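Hydrogenase expression/formation protein (HypB) (Archaeoglobus fulgidus, PDB 2WSM) probably binds and hydrolyses GTP and binds nickel and zinc as a maturation factor for hydrogenase, its dimerization being GTP-dependent. Local coordinates at residues Lys148-Glu151 with Ile152-Ala156; Glu203-Asp206 with Phe207-Ile211; Tyr100-Leu103 with Lys104-Ser107; Asn21-Ala24 with Leu25-Gly29. One frame throughout, in Å; residues are numbered along the deposited sequence.

Contact 1 of 4, residues Lys148-Glu151 with Ile152-Ala156; sequences KHPE and IFRVA
His149 and Phe153 meet at the first turn of the short helix 150-154, for which His149 stands at the N-cap position, within the P-loop NTPase fold of a G3E GTPase. The inner side of this turn is the close-packed one. His149 O lies at the edge of the Phe153 ring, 3.0 Å from Phe153 CD1, and also accepts a weak bond from Phe153 N at 3.4 Å. With CG anti to its own carbonyl carbon (chi1 -76°), the ring reaches back past His149 CB and packs on Val135 and Val137 of strand 132-138. The CG2 branch of Ile152 closes on the same carbonyl, 3.6 Å from His149 O. Were Phe153 cut back to an alanine, a gap would probably open between this helix and the strand, and His149 CB would lose its aromatic neighbour.

The outer side is looser at Arg154, which is exposed, while Pro150 and Glu151 face the second subunit. There Arg154 N donates to Pro150 O at 3.0 Å, while the Arg154 chain bends at chi3 and lays its guanidinium back along the turn, with Glu151 CA over one face. NH1 does not touch the Glu151 carboxylate, 4.7 Å away at OE2; its hydrogen bond goes to Lys148 O of the second subunit, whose Pro150 also packs on Pro150. At the guanidinium edge, Arg154 NH1 rests 3.3 Å from Pro150 CB.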
loop_
_atom_site.group_PDB
_atom_site.type_symbol
_atom_site.label_atom_id
_atom_site.label_comp_id
_atom_site.label_asym_id
_atom_site.label_seq_id
_atom_site.Cartn_x
_atom_site.Cartn_y
_atom_site.Cartn_z
ATOM N N LYS A 148 0.435 11.781 5.969
ATOM C CA LYS A 148 1.309 10.613 5.933
ATOM C C LYS A 148 0.989 9.662 4.774
ATOM O O LYS A 148 1.820 8.840 4.414
ATOM C CB LYS A 148 1.187 9.814 7.234
ATOM C CG LYS A 148 1.946 10.368 8.426
ATOM C CD LYS A 148 1.644 9.500 9.643
ATOM C CE LYS A 148 2.537 9.829 10.827
ATOM N NZ LYS A 148 2.139 9.049 12.039
ATOM N N HIS A 149 -0.216 9.750 4.211
ATOM C CA HIS A 149 -0.652 8.782 3.192
ATOM C C HIS A 149 -1.207 9.434 1.931
ATOM O O HIS A 149 -2.373 9.253 1.589
ATOM C CB HIS A 149 -1.676 7.802 3.785
ATOM C CG HIS A 149 -1.149 7.026 4.947
ATOM N ND1 HIS A 149 -1.402 7.380 6.253
ATOM C CD2 HIS A 149 -0.337 5.943 5.001
ATOM C CE1 HIS A 149 -0.791 6.533 7.064
ATOM N NE2 HIS A 149 -0.134 5.653 6.328
ATOM N N PRO A 150 -0.361 10.185 1.225
ATOM C CA PRO A 150 -0.779 10.901 0.017
ATOM C C PRO A 150 -1.257 9.956 -1.077
ATOM O O PRO A 150 -2.202 10.297 -1.781
ATOM C CB PRO A 150 0.506 11.597 -0.449
ATOM C CG PRO A 150 1.426 11.564 0.721
ATOM C CD PRO A 150 1.072 10.361 1.514
ATOM N N GLU A 151 -0.602 8.809 -1.236
ATOM C CA GLU A 151 -0.904 7.924 -2.358
ATOM C C GLU A 151 -2.360 7.465 -2.356
ATOM O O GLU A 151 -3.044 7.538 -3.380
ATOM C CB GLU A 151 0.021 6.698 -2.385
ATOM C CG GLU A 151 1.488 6.989 -2.671
ATOM C CD GLU A 151 2.352 6.982 -1.421
ATOM O OE1 GLU A 151 3.448 6.389 -1.478
ATOM O OE2 GLU A 151 1.941 7.551 -0.381
ATOM N N ILE A 152 -2.836 6.994 -1.207
ATOM C CA ILE A 152 -4.193 6.492 -1.139
ATOM C C ILE A 152 -5.218 7.617 -1.183
ATOM O O ILE A 152 -6.278 7.465 -1.796
ATOM C CB ILE A 152 -4.429 5.575 0.076
ATOM C CG1 ILE A 152 -5.730 4.784 -0.114
ATOM C CG2 ILE A 152 -4.460 6.371 1.369
ATOM C CD1 ILE A 152 -5.763 3.459 0.640
ATOM N N PHE A 153 -4.907 8.752 -0.559
ATOM C CA PHE A 153 -5.885 9.845 -0.524
ATOM C C PHE A 153 -6.031 10.499 -1.891
ATOM O O PHE A 153 -7.065 11.072 -2.197
ATOM C CB PHE A 153 -5.593 10.853 0.592
ATOM C CG PHE A 153 -5.988 10.352 1.958
ATOM C CD1 PHE A 153 -5.039 9.839 2.832
ATOM C CD2 PHE A 153 -7.325 10.350 2.345
ATOM C CE1 PHE A 153 -5.404 9.355 4.068
ATOM C CE2 PHE A 153 -7.707 9.865 3.587
ATOM C CZ PHE A 153 -6.752 9.362 4.451
ATOM N N ARG A 154 -5.009 10.352 -2.728
ATOM C CA ARG A 154 -5.065 10.856 -4.092
ATOM C C ARG A 154 -6.065 10.121 -4.985
ATOM O O ARG A 154 -6.582 10.706 -5.931
ATOM C CB ARG A 154 -3.682 10.823 -4.742
ATOM C CG ARG A 154 -3.039 12.185 -4.919
ATOM C CD ARG A 154 -1.629 12.055 -5.503
ATOM N NE ARG A 154 -0.626 11.832 -4.465
ATOM C CZ ARG A 154 0.445 11.051 -4.608
ATOM N NH1 ARG A 154 1.305 10.905 -3.604
ATOM N NH2 ARG A 154 0.652 10.404 -5.751
ATOM N N VAL A 155 -6.332 8.849 -4.699
ATOM C CA VAL A 155 -7.147 8.040 -5.604
ATOM C C VAL A 155 -8.635 8.172 -5.294
ATOM O O VAL A 155 -9.482 7.712 -6.057
ATOM C CB VAL A 155 -6.715 6.540 -5.612
ATOM C CG1 VAL A 155 -5.211 6.412 -5.870
ATOM C CG2 VAL A 155 -7.096 5.842 -4.307
ATOM N N ALA A 156 -8.943 8.828 -4.181
ATOM C CA ALA A 156 -10.316 8.945 -3.711
ATOM C C ALA A 156 -11.178 9.901 -4.542
ATOM O O ALA A 156 -10.708 10.939 -5.000
ATOM C CB ALA A 156 -10.329 9.359 -2.257
#

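Contact 2 of 4, residues Glu203-Asp206 with Phe207-Ile211; sequences EWID and FLRGI
Glu203 through Gly210 form regular turns of the alpha-helix 201-212, in which Phe207 N reaches Glu203 O at 3.0 Å and the next three amides, of Leu208, Arg209 and Gly210, bond in the same i to i+4 pattern. This amphipathic helix packs against helix 43-54 and the sheet of the P-loop NTPase fold, and Trp204 is central to its buried side. The indole swings out with CG anti to its backbone N (chi1 161°), which carries the ring alongside the following turn. Leu208 settles over one face, offset toward the rim, its CD1 3.6 Å from Trp204 NE1. The benzo end instead meets Phe207, with Trp204 CZ3 4.0 Å from Phe207 CD2; the two ring planes are inclined at 35°, an oblique pair. Trp204 NE1 is hydrogen-bonded to Thr50 OG1 of helix 43-54, a bond that would fix the turn of the ring. A leucine in place of Trp204 would probably leave that hydroxyl without its indole donor and open a gap beside Phe207 and Leu208.

Round the helix, Ile205 covers a different group: its CG2 sits over a face of the Arg209 guanidinium, 3.3 Å from NH2. The same nitrogen makes a long, weak salt bridge to Asp206, whose carboxylate is turned 44° from the guanidinium plane, with Asp206 OD1 at the edge 3.5 Å from Arg209 NH2.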
loop_
_atom_site.group_PDB
_atom_site.type_symbol
_atom_site.label_atom_id
_atom_site.label_comp_id
_atom_site.label_asym_id
_atom_site.label_seq_id
_atom_site.Cartn_x
_atom_site.Cartn_y
_atom_site.Cartn_z
ATOM N N GLU A 203 -25.425 13.814 3.757
ATOM C CA GLU A 203 -24.506 14.172 2.691
ATOM C C GLU A 203 -24.008 12.907 1.999
ATOM O O GLU A 203 -23.965 12.846 0.770
ATOM C CB GLU A 203 -23.339 14.984 3.246
ATOM C CG GLU A 203 -22.328 15.411 2.197
ATOM C CD GLU A 203 -21.461 16.591 2.645
ATOM O OE1 GLU A 203 -21.280 16.787 3.869
ATOM O OE2 GLU A 203 -20.961 17.322 1.765
ATOM N N TRP A 204 -23.643 11.900 2.796
ATOM C CA TRP A 204 -23.169 10.621 2.272
ATOM C C TRP A 204 -24.237 9.965 1.415
ATOM O O TRP A 204 -23.974 9.506 0.302
ATOM C CB TRP A 204 -22.774 9.696 3.428
ATOM C CG TRP A 204 -22.696 8.230 3.079
ATOM C CD1 TRP A 204 -23.569 7.257 3.455
ATOM C CD2 TRP A 204 -21.688 7.577 2.287
ATOM N NE1 TRP A 204 -23.170 6.037 2.952
ATOM C CE2 TRP A 204 -22.019 6.208 2.231
ATOM C CE3 TRP A 204 -20.543 8.019 1.617
ATOM C CZ2 TRP A 204 -21.242 5.273 1.538
ATOM C CZ3 TRP A 204 -19.768 7.087 0.929
ATOM C CH2 TRP A 204 -20.122 5.733 0.895
ATOM N N ILE A 205 -25.456 9.936 1.938
ATOM C CA ILE A 205 -26.566 9.304 1.239
ATOM C C ILE A 205 -26.835 10.039 -0.068
ATOM O O ILE A 205 -27.008 9.415 -1.118
ATOM C CB ILE A 205 -27.831 9.286 2.110
ATOM C CG1 ILE A 205 -27.633 8.358 3.311
ATOM C CG2 ILE A 205 -29.037 8.865 1.291
ATOM C CD1 ILE A 205 -27.698 6.885 2.967
ATOM N N ASP A 206 -26.853 11.367 0.003
ATOM C CA ASP A 206 -27.024 12.202 -1.183
ATOM C C ASP A 206 -25.979 11.905 -2.254
ATOM O O ASP A 206 -26.286 11.889 -3.441
ATOM C CB ASP A 206 -26.980 13.686 -0.808
ATOM C CG ASP A 206 -28.225 14.140 -0.056
ATOM O OD1 ASP A 206 -29.311 13.564 -0.287
ATOM O OD2 ASP A 206 -28.117 15.077 0.765
ATOM N N PHE A 207 -24.739 11.678 -1.837
ATOM C CA PHE A 207 -23.692 11.306 -2.784
ATOM C C PHE A 207 -24.020 9.980 -3.469
ATOM O O PHE A 207 -23.820 9.829 -4.673
ATOM C CB PHE A 207 -22.342 11.216 -2.075
ATOM C CG PHE A 207 -21.340 10.343 -2.777
ATOM C CD1 PHE A 207 -20.658 10.802 -3.889
ATOM C CD2 PHE A 207 -21.061 9.070 -2.307
ATOM C CE1 PHE A 207 -19.727 10.007 -4.525
ATOM C CE2 PHE A 207 -20.135 8.272 -2.938
ATOM C CZ PHE A 207 -19.467 8.738 -4.051
ATOM N N LEU A 208 -24.525 9.022 -2.698
ATOM C CA LEU A 208 -24.914 7.729 -3.258
ATOM C C LEU A 208 -26.075 7.862 -4.250
ATOM O O LEU A 208 -26.053 7.259 -5.313
ATOM C CB LEU A 208 -25.285 6.744 -2.147
ATOM C CG LEU A 208 -24.160 6.196 -1.272
ATOM C CD1 LEU A 208 -24.738 5.253 -0.219
ATOM C CD2 LEU A 208 -23.100 5.494 -2.120
ATOM N N ARG A 209 -27.088 8.644 -3.891
ATOM C CA ARG A 209 -28.211 8.882 -4.793
ATOM C C ARG A 209 -27.712 9.503 -6.089
ATOM O O ARG A 209 -28.141 9.122 -7.178
ATOM C CB ARG A 209 -29.269 9.783 -4.142
ATOM C CG ARG A 209 -30.048 9.118 -3.009
ATOM C CD ARG A 209 -31.143 10.035 -2.460
ATOM N NE ARG A 209 -31.960 9.375 -1.443
ATOM C CZ ARG A 209 -32.068 9.782 -0.181
ATOM N NH1 ARG A 209 -32.837 9.111 0.670
ATOM N NH2 ARG A 209 -31.417 10.863 0.230
ATOM N N GLY A 210 -26.792 10.451 -5.968
ATOM C CA GLY A 210 -26.208 11.081 -7.135
ATOM C C GLY A 210 -25.608 10.077 -8.103
ATOM O O GLY A 210 -25.835 10.156 -9.308
ATOM N N ILE A 211 -24.841 9.123 -7.582
ATOM C CA ILE A 211 -24.127 8.186 -8.443
ATOM C C ILE A 211 -25.023 7.080 -9.013
ATOM O O ILE A 211 -24.681 6.446 -10.008
ATOM C CB ILE A 211 -22.916 7.562 -7.720
ATOM C CG1 ILE A 211 -23.381 6.634 -6.591
ATOM C CG2 ILE A 211 -21.990 8.660 -7.199
ATOM C CD1 ILE A 211 -22.273 5.792 -5.976
#

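Contact 3 of 4, residues Tyr100-Leu103 with Lys104-Ser107; sequences YHRL and KKFS
Arg102 and Phe106 come together in a tight turn that runs into the 3-10 segment 104-105, part of the connection from helix 96-100 to strand 111-118 of the P-loop NTPase fold. The aromatic ring is set edge-on to the preceding backbone: Arg102 O lies near the ring plane, 3.3 Å from Phe106 CD1. Phe106 has CG anti to its carbonyl carbon (chi1 -65°), a setting that brings its edge to that oxygen and lets the ring pack on Leu112 of strand 111-118 and Met63 of strand 60-64. Over one face, offset toward the rim, lies CG of the neighbouring Lys105, about 4.0 Å above the plane.

Leu103 is also buried, its side chain packing on Leu112 and on Asn21 of helix 12-28, so this turn bridges the sheet and the N-terminal helix. Across the turn, Arg102 and Lys105 bring their chains near each other, Arg102 NH2 being 4.3 Å from Lys105 CD. Their charged ends stay apart, with Lys105 NZ 6.0 Å from Arg102 NH2, and Arg102 NH2 makes a salt bridge to Glu84 of strand 82-85, which probably eases any repulsion.

The backbone bonds have the short i to i+3 span of a 3-10 turn. Lys105 N reaches Arg102 O only weakly, at 3.2 Å, whereas Phe106 N donates a hydrogen bond to Leu103 O at 2.9 Å, from above the carbonyl plane and 59° out of it, not along a lone pair.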
loop_
_atom_site.group_PDB
_atom_site.type_symbol
_atom_site.label_atom_id
_atom_site.label_comp_id
_atom_site.label_asym_id
_atom_site.label_seq_id
_atom_site.Cartn_x
_atom_site.Cartn_y
_atom_site.Cartn_z
ATOM N N TYR A 100 -13.685 -11.250 -9.176
ATOM C CA TYR A 100 -13.988 -11.554 -10.566
ATOM C C TYR A 100 -15.091 -12.601 -10.703
ATOM O O TYR A 100 -15.997 -12.435 -11.508
ATOM C CB TYR A 100 -12.706 -11.979 -11.283
ATOM C CG TYR A 100 -12.907 -12.593 -12.644
ATOM C CD1 TYR A 100 -13.621 -11.929 -13.631
ATOM C CD2 TYR A 100 -12.349 -13.830 -12.952
ATOM C CE1 TYR A 100 -13.795 -12.486 -14.877
ATOM C CE2 TYR A 100 -12.517 -14.397 -14.198
ATOM C CZ TYR A 100 -13.239 -13.721 -15.157
ATOM O OH TYR A 100 -13.404 -14.286 -16.398
ATOM N N HIS A 101 -15.028 -13.656 -9.893
ATOM C CA HIS A 101 -16.051 -14.705 -9.913
ATOM C C HIS A 101 -17.203 -14.435 -8.953
ATOM O O HIS A 101 -18.151 -15.217 -8.884
ATOM C CB HIS A 101 -15.448 -16.069 -9.563
ATOM C CG HIS A 101 -14.235 -16.420 -10.364
ATOM N ND1 HIS A 101 -14.297 -16.768 -11.696
ATOM C CD2 HIS A 101 -12.928 -16.491 -10.016
ATOM C CE1 HIS A 101 -13.080 -17.030 -12.138
ATOM N NE2 HIS A 101 -12.231 -16.869 -11.138
ATOM N N ARG A 102 -17.123 -13.344 -8.200
ATOM C CA ARG A 102 -18.135 -13.065 -7.184
ATOM C C ARG A 102 -19.205 -12.107 -7.691
ATOM O O ARG A 102 -20.337 -12.112 -7.216
ATOM C CB ARG A 102 -17.480 -12.504 -5.922
ATOM C CG ARG A 102 -16.469 -13.451 -5.263
ATOM C CD ARG A 102 -17.170 -14.581 -4.518
ATOM N NE ARG A 102 -17.568 -15.661 -5.413
ATOM C CZ ARG A 102 -18.624 -16.443 -5.224
ATOM N NH1 ARG A 102 -18.896 -17.399 -6.102
ATOM N NH2 ARG A 102 -19.418 -16.265 -4.171
ATOM N N LEU A 103 -18.834 -11.286 -8.665
ATOM C CA LEU A 103 -19.710 -10.243 -9.178
ATOM C C LEU A 103 -21.062 -10.746 -9.683
ATOM O O LEU A 103 -22.073 -10.059 -9.539
ATOM C CB LEU A 103 -18.994 -9.453 -10.276
ATOM C CG LEU A 103 -17.890 -8.536 -9.747
ATOM C CD1 LEU A 103 -17.210 -7.779 -10.873
ATOM C CD2 LEU A 103 -18.482 -7.569 -8.735
ATOM N N LYS A 104 -21.087 -11.939 -10.270
ATOM C CA LYS A 104 -22.327 -12.468 -10.844
ATOM C C LYS A 104 -23.440 -12.601 -9.799
ATOM O O LYS A 104 -24.593 -12.247 -10.053
ATOM C CB LYS A 104 -22.074 -13.803 -11.551
ATOM C CG LYS A 104 -20.830 -13.784 -12.440
ATOM C CD LYS A 104 -20.824 -14.916 -13.464
ATOM C CE LYS A 104 -21.770 -14.621 -14.626
ATOM N NZ LYS A 104 -21.634 -15.606 -15.738
ATOM N N LYS A 105 -23.082 -13.096 -8.618
ATOM C CA LYS A 105 -24.031 -13.228 -7.522
ATOM C C LYS A 105 -24.632 -11.875 -7.159
ATOM O O LYS A 105 -25.724 -11.803 -6.607
ATOM C CB LYS A 105 -23.350 -13.864 -6.311
ATOM C CG LYS A 105 -24.015 -13.579 -4.960
ATOM C CD LYS A 105 -23.279 -14.306 -3.830
ATOM C CE LYS A 105 -23.692 -13.802 -2.454
ATOM N NZ LYS A 105 -24.710 -14.667 -1.802
ATOM N N PHE A 106 -23.926 -10.800 -7.494
ATOM C CA PHE A 106 -24.393 -9.456 -7.172
ATOM C C PHE A 106 -24.922 -8.676 -8.389
ATOM O O PHE A 106 -25.179 -7.477 -8.300
ATOM C CB PHE A 106 -23.287 -8.667 -6.471
ATOM C CG PHE A 106 -22.898 -9.224 -5.129
ATOM C CD1 PHE A 106 -21.858 -10.131 -5.016
ATOM C CD2 PHE A 106 -23.564 -8.831 -3.980
ATOM C CE1 PHE A 106 -21.496 -10.642 -3.782
ATOM C CE2 PHE A 106 -23.208 -9.336 -2.742
ATOM C CZ PHE A 106 -22.172 -10.243 -2.643
ATOM N N SER A 107 -25.095 -9.361 -9.513
ATOM C CA SER A 107 -25.545 -8.712 -10.743
ATOM C C SER A 107 -26.919 -8.040 -10.596
ATOM O O SER A 107 -27.265 -7.132 -11.360
ATOM C CB SER A 107 -25.563 -9.711 -11.906
ATOM O OG SER A 107 -26.636 -10.635 -11.774
#

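Contact 4 of 4, residues Asn21-Ala24 with Leu25-Gly29; sequences NREA and LRESG
A Schellman motif closes the C-terminal end of helix 12-28, and Glu23 with Arg26 forms an intrahelical salt bridge on the turn leading into it. Arg26 grips the carboxylate side-on through two nitrogens, one to each oxygen. Arg26 NE donates to Glu23 OE1 at 2.7 Å in an almost straight bond (175°), and Arg26 NH2 reaches Glu23 OE2 at 2.6 Å. Both oxygens offer their syn lone pairs, and the two planar groups are nearly coplanar, 23° apart, a pairing that would hold each against rotation. The bend of Glu23 at chi2 (45°) turns its carboxylate along the helix to meet the arginine.

Glu27 crosses Glu23 at about a right angle, and its OE2 comes within 3.4 Å of Glu23 OE2. This approach of like charges is probably eased by the guanidinium on Glu23. On the buried side, Leu25 folds back over the preceding turn, with its CG 3.1 Å from Asn21 O, the oxygen that also accepts the amide of Leu25. Asn21 ND2 is hydrogen-bonded to Ala96 O and Leu128 O, while Arg22 makes a salt bridge to Asp127; these tie the helix to surrounding loops and helix 96-100.

At the helix end, Ala24 O accepts Ser28 N at 3.2 Å and, weakly, a water that is also 2.8 Å from Ser28 OG, itself hydrogen-bonded to Thr30 OG1. Gly29 then adopts a positive phi, which suits a glycine, and its amide turns back weakly to Arg26 O while Thr30 N bonds Leu25 O, the nested pair, wider enclosing narrower, characteristic of the Schellman motif.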
loop_
_atom_site.group_PDB
_atom_site.type_symbol
_atom_site.label_atom_id
_atom_site.label_comp_id
_atom_site.label_asym_id
_atom_site.label_seq_id
_atom_site.Cartn_x
_atom_site.Cartn_y
_atom_site.Cartn_z
ATOM N N ASN A 21 -14.335 -6.839 -14.905
ATOM C CA ASN A 21 -15.220 -6.517 -13.796
ATOM C C ASN A 21 -16.023 -5.266 -14.118
ATOM O O ASN A 21 -17.227 -5.198 -13.849
ATOM C CB ASN A 21 -14.441 -6.353 -12.487
ATOM C CG ASN A 21 -13.813 -7.660 -12.011
ATOM O OD1 ASN A 21 -14.125 -8.737 -12.525
ATOM N ND2 ASN A 21 -12.917 -7.565 -11.033
ATOM N N ARG A 22 -15.351 -4.289 -14.721
ATOM C CA ARG A 22 -15.981 -3.021 -15.084
ATOM C C ARG A 22 -17.055 -3.217 -16.161
ATOM O O ARG A 22 -18.166 -2.699 -16.045
ATOM C CB ARG A 22 -14.916 -2.014 -15.536
ATOM C CG ARG A 22 -15.442 -0.617 -15.816
ATOM C CD ARG A 22 -14.310 0.418 -15.866
ATOM N NE ARG A 22 -13.839 0.785 -14.529
ATOM C CZ ARG A 22 -12.689 0.381 -13.992
ATOM N NH1 ARG A 22 -11.870 -0.403 -14.677
ATOM N NH2 ARG A 22 -12.356 0.766 -12.767
ATOM N N GLU A 23 -16.739 -3.990 -17.192
ATOM C CA GLU A 23 -17.726 -4.269 -18.234
ATOM C C GLU A 23 -18.927 -5.026 -17.681
ATOM O O GLU A 23 -20.069 -4.700 -18.000
ATOM C CB GLU A 23 -17.094 -5.029 -19.403
ATOM C CG GLU A 23 -18.069 -5.403 -20.521
ATOM C CD GLU A 23 -19.014 -4.271 -20.921
ATOM O OE1 GLU A 23 -18.688 -3.087 -20.696
ATOM O OE2 GLU A 23 -20.099 -4.571 -21.467
ATOM N N ALA A 24 -18.666 -6.031 -16.845
ATOM C CA ALA A 24 -19.736 -6.819 -16.255
ATOM C C ALA A 24 -20.629 -5.929 -15.407
ATOM O O ALA A 24 -21.852 -6.011 -15.481
ATOM C CB ALA A 24 -19.165 -7.963 -15.419
ATOM N N LEU A 25 -20.011 -5.061 -14.612
ATOM C CA LEU A 25 -20.757 -4.089 -13.823
ATOM C C LEU A 25 -21.582 -3.157 -14.711
ATOM O O LEU A 25 -22.672 -2.726 -14.333
ATOM C CB LEU A 25 -19.806 -3.272 -12.947
ATOM C CG LEU A 25 -19.214 -3.984 -11.730
ATOM C CD1 LEU A 25 -17.975 -3.256 -11.241
ATOM C CD2 LEU A 25 -20.258 -4.094 -10.618
ATOM N N ARG A 26 -21.048 -2.836 -15.884
ATOM C CA ARG A 26 -21.746 -1.972 -16.825
ATOM C C ARG A 26 -22.933 -2.705 -17.443
ATOM O O ARG A 26 -24.004 -2.129 -17.621
ATOM C CB ARG A 26 -20.803 -1.490 -17.926
ATOM C CG ARG A 26 -21.347 -0.318 -18.740
ATOM C CD ARG A 26 -20.619 -0.190 -20.071
ATOM N NE ARG A 26 -20.760 -1.414 -20.853
ATOM C CZ ARG A 26 -21.828 -1.703 -21.594
ATOM N NH1 ARG A 26 -22.839 -0.844 -21.669
ATOM N NH2 ARG A 26 -21.885 -2.848 -22.261
ATOM N N GLU A 27 -22.744 -3.980 -17.761
ATOM C CA GLU A 27 -23.818 -4.773 -18.349
ATOM C C GLU A 27 -25.035 -4.878 -17.431
ATOM O O GLU A 27 -26.175 -4.923 -17.900
ATOM C CB GLU A 27 -23.324 -6.174 -18.705
ATOM C CG GLU A 27 -22.131 -6.199 -19.653
ATOM C CD GLU A 27 -21.726 -7.618 -20.034
ATOM O OE1 GLU A 27 -22.576 -8.530 -19.912
ATOM O OE2 GLU A 27 -20.563 -7.823 -20.454
ATOM N N SER A 28 -24.801 -4.918 -16.124
ATOM C CA SER A 28 -25.902 -5.094 -15.187
ATOM C C SER A 28 -26.444 -3.768 -14.666
ATOM O O SER A 28 -27.536 -3.722 -14.107
ATOM C CB SER A 28 -25.497 -6.009 -14.026
ATOM O OG SER A 28 -24.566 -5.382 -13.160
ATOM N N GLY A 29 -25.686 -2.692 -14.852
ATOM C CA GLY A 29 -26.084 -1.393 -14.331
ATOM C C GLY A 29 -25.839 -1.263 -12.835
ATOM O O GLY A 29 -26.426 -0.404 -12.169
HETATM O O HOH W 1 -22.303 -6.980 -12.591
#

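In the fold
Along the chain the order is contact 4, contact 3, contact 1 and contact 2, all set round the seven-stranded parallel sheet of the P-loop NTPase fold. Contacts 3 and 4 are neighbours, with centres about 10 Å apart, and they touch where Leu103 and Tyr100 pack on Asn21; there the loop after helix 96-100 meets the N-terminal helix 12-28. Contact 1, centred about 28 Å from contact 3, belongs to helix 150-154, which packs on strand 132-138. Contact 2, on helix 201-212, is about 22 Å from contact 1 between centres. Contacts 1, 2 and 3 thus pack on strands of the sheet, the turn of contact 3 links contact 4 to it, and contact 1 alone lies at the dimer interface.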